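Local coordinates for protein sesquisabinene B synthase 2 (Santalum album, PDB 6A2A) that probably cyclises farnesyl diphosphate to sesquisabinene B, as a magnesium- or manganese-dependent plant terpene synthase, at residues K65-S70 / N238-R243. Numbering follows the deposited sequence.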
loop_
_atom_site.group_PDB
_atom_site.type_symbol
_atom_site.label_atom_id
_atom_site.label_comp_id
_atom_site.label_asym_id
_atom_site.label_seq_id
_atom_site.Cartn_x
_atom_site.Cartn_y
_atom_site.Cartn_z
ATOM N N LYS A 65 -6.607 -12.539 -31.097
ATOM C CA LYS A 65 -7.959 -12.263 -30.593
ATOM C C LYS A 65 -8.909 -12.019 -31.768
ATOM O O LYS A 65 -10.029 -12.537 -31.827
ATOM C CB LYS A 65 -7.992 -11.050 -29.649
ATOM C CG LYS A 65 -9.384 -10.754 -29.115
ATOM C CD LYS A 65 -9.473 -9.663 -28.063
ATOM C CE LYS A 65 -10.921 -9.293 -27.833
ATOM N NZ LYS A 65 -11.132 -8.467 -26.619
ATOM N N GLU A 66 -8.458 -11.224 -32.718
ATOM C CA GLU A 66 -9.311 -10.897 -33.845
ATOM C C GLU A 66 -9.562 -12.155 -34.686
ATOM O O GLU A 66 -10.654 -12.323 -35.176
ATOM C CB GLU A 66 -8.694 -9.768 -34.679
ATOM C CG GLU A 66 -8.912 -8.384 -34.089
ATOM C CD GLU A 66 -10.357 -7.912 -34.119
ATOM O OE1 GLU A 66 -10.971 -7.953 -35.209
ATOM O OE2 GLU A 66 -10.873 -7.522 -33.046
ATOM N N GLU A 67 -8.577 -13.030 -34.831
ATOM C CA GLU A 67 -8.772 -14.295 -35.559
ATOM C C GLU A 67 -9.811 -15.146 -34.835
ATOM O O GLU A 67 -10.631 -15.737 -35.473
ATOM C CB GLU A 67 -7.465 -15.067 -35.769
ATOM C CG GLU A 67 -6.564 -14.442 -36.820
ATOM C CD GLU A 67 -5.199 -15.088 -36.947
ATOM O OE1 GLU A 67 -4.217 -14.356 -37.176
ATOM O OE2 GLU A 67 -5.118 -16.311 -36.819
ATOM N N VAL A 68 -9.819 -15.150 -33.492
ATOM C CA VAL A 68 -10.767 -15.966 -32.779
ATOM C C VAL A 68 -12.161 -15.334 -32.862
ATOM O O VAL A 68 -13.123 -16.014 -32.943
ATOM C CB VAL A 68 -10.295 -16.195 -31.321
ATOM C CG1 VAL A 68 -11.417 -16.769 -30.474
ATOM C CG2 VAL A 68 -9.064 -17.086 -31.261
ATOM N N LYS A 69 -12.275 -14.024 -32.841
ATOM C CA LYS A 69 -13.564 -13.397 -33.037
ATOM C C LYS A 69 -14.171 -13.854 -34.364
ATOM O O LYS A 69 -15.360 -14.105 -34.480
ATOM C CB LYS A 69 -13.460 -11.882 -33.233
ATOM C CG LYS A 69 -13.281 -11.027 -32.000
ATOM C CD LYS A 69 -13.523 -9.570 -32.316
ATOM C CE LYS A 69 -13.011 -8.644 -31.243
ATOM N NZ LYS A 69 -13.429 -7.252 -31.525
ATOM N N SER A 70 -13.326 -13.831 -35.370
ATOM C CA SER A 70 -13.747 -14.220 -36.719
ATOM C C SER A 70 -14.313 -15.633 -36.698
ATOM O O SER A 70 -15.393 -15.865 -37.271
ATOM C CB SER A 70 -12.619 -14.061 -37.715
ATOM O OG SER A 70 -12.414 -12.688 -37.987
ATOM N N ASN A 238 -8.487 -26.683 -32.361
ATOM C CA ASN A 238 -8.168 -25.537 -33.195
ATOM C C ASN A 238 -6.913 -24.879 -32.630
ATOM O O ASN A 238 -6.960 -24.286 -31.516
ATOM C CB ASN A 238 -9.328 -24.533 -33.250
ATOM C CG ASN A 238 -9.112 -23.345 -34.166
ATOM O OD1 ASN A 238 -8.159 -22.576 -34.020
ATOM N ND2 ASN A 238 -10.028 -23.150 -35.103
ATOM N N LEU A 239 -5.817 -24.919 -33.405
ATOM C CA LEU A 239 -4.511 -24.462 -32.887
ATOM C C LEU A 239 -4.505 -22.948 -32.672
ATOM O O LEU A 239 -3.770 -22.488 -31.847
ATOM C CB LEU A 239 -3.365 -24.860 -33.828
ATOM C CG LEU A 239 -3.056 -26.351 -33.885
ATOM C CD1 LEU A 239 -2.018 -26.637 -34.965
ATOM C CD2 LEU A 239 -2.564 -26.865 -32.540
ATOM N N THR A 240 -5.225 -22.176 -33.453
ATOM C CA THR A 240 -5.272 -20.719 -33.266
ATOM C C THR A 240 -5.966 -20.399 -31.920
ATOM O O THR A 240 -5.535 -19.543 -31.177
ATOM C CB THR A 240 -6.073 -20.017 -34.366
ATOM O OG1 THR A 240 -5.505 -20.242 -35.666
ATOM C CG2 THR A 240 -6.179 -18.528 -34.127
ATOM N N LEU A 241 -7.086 -21.051 -31.684
ATOM C CA LEU A 241 -7.831 -20.850 -30.410
ATOM C C LEU A 241 -6.909 -21.260 -29.252
ATOM O O LEU A 241 -6.772 -20.512 -28.283
ATOM C CB LEU A 241 -9.134 -21.658 -30.411
ATOM C CG LEU A 241 -9.950 -21.572 -29.112
ATOM C CD1 LEU A 241 -10.284 -20.120 -28.781
ATOM C CD2 LEU A 241 -11.209 -22.391 -29.170
ATOM N N LEU A 242 -6.264 -22.428 -29.374
ATOM C CA LEU A 242 -5.385 -22.956 -28.351
ATOM C C LEU A 242 -4.258 -21.964 -28.103
ATOM O O LEU A 242 -3.966 -21.632 -26.939
ATOM C CB LEU A 242 -4.828 -24.339 -28.725
ATOM C CG LEU A 242 -3.785 -24.896 -27.754
ATOM C CD1 LEU A 242 -4.410 -25.172 -26.381
ATOM C CD2 LEU A 242 -3.113 -26.156 -28.286
ATOM N N ARG A 243 -3.618 -21.497 -29.176
ATOM C CA ARG A 243 -2.533 -20.570 -29.049
ATOM C C ARG A 243 -2.990 -19.293 -28.323
ATOM O O ARG A 243 -2.267 -18.783 -27.448
ATOM C CB ARG A 243 -1.968 -20.232 -30.439
ATOM C CG ARG A 243 -1.073 -21.327 -31.018
ATOM C CD ARG A 243 -0.733 -21.087 -32.496
ATOM N NE ARG A 243 0.018 -19.849 -32.708
ATOM C CZ ARG A 243 -0.198 -18.996 -33.707
ATOM N NH1 ARG A 243 0.399 -17.813 -33.706
ATOM N NH2 ARG A 243 -1.040 -19.309 -34.679
#
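Val68 and Leu241 mark the place where helix 55-73, in the N-terminal terpene synthase domain, meets the first turn of the long helix 239-270, their CA atoms 6.2 Å apart and the two short helical segments running in largely opposed directions, at 133°, with axes 9.5 Å apart at closest approach. Val68 directs both its methyls into the interface: CG1 rests on Leu241 CD1 at 3.9 Å, while CG2 lies 4.1 Å from Leu241 CA. In Leu241, CG lies anti to the backbone N, and the turn at chi2 (57°) then brings CD1 to the valine; the two side chains cross nearly at right angles. Both residues are buried, Val68 also against Phe97 and Leu241 against Phe84 and Thr87 of helix 78-90, among others. Nearer solvent, Thr240 offers its methyl rather than its hydroxyl: CG2 lies 3.6 Å from Glu67 OE2 and also touches the CB of that glutamate. The extended Glu67 chain leaves Glu67 OE2 5.5 Å from Arg243 NH2, too far for direct pairing, whereas Arg243 NE forms a salt bridge with Glu565. Asn238 N-caps the second helix, its OD1 accepting from Leu241 N at 3.0 Å and 166°, which probably helps to hold the first turn. With no hydrogen bond between the segments, van der Waals contact joins the helices here, away from the magnesium-binding residues, and the Glu67-Arg243 attraction probably adds only a modest long-range term.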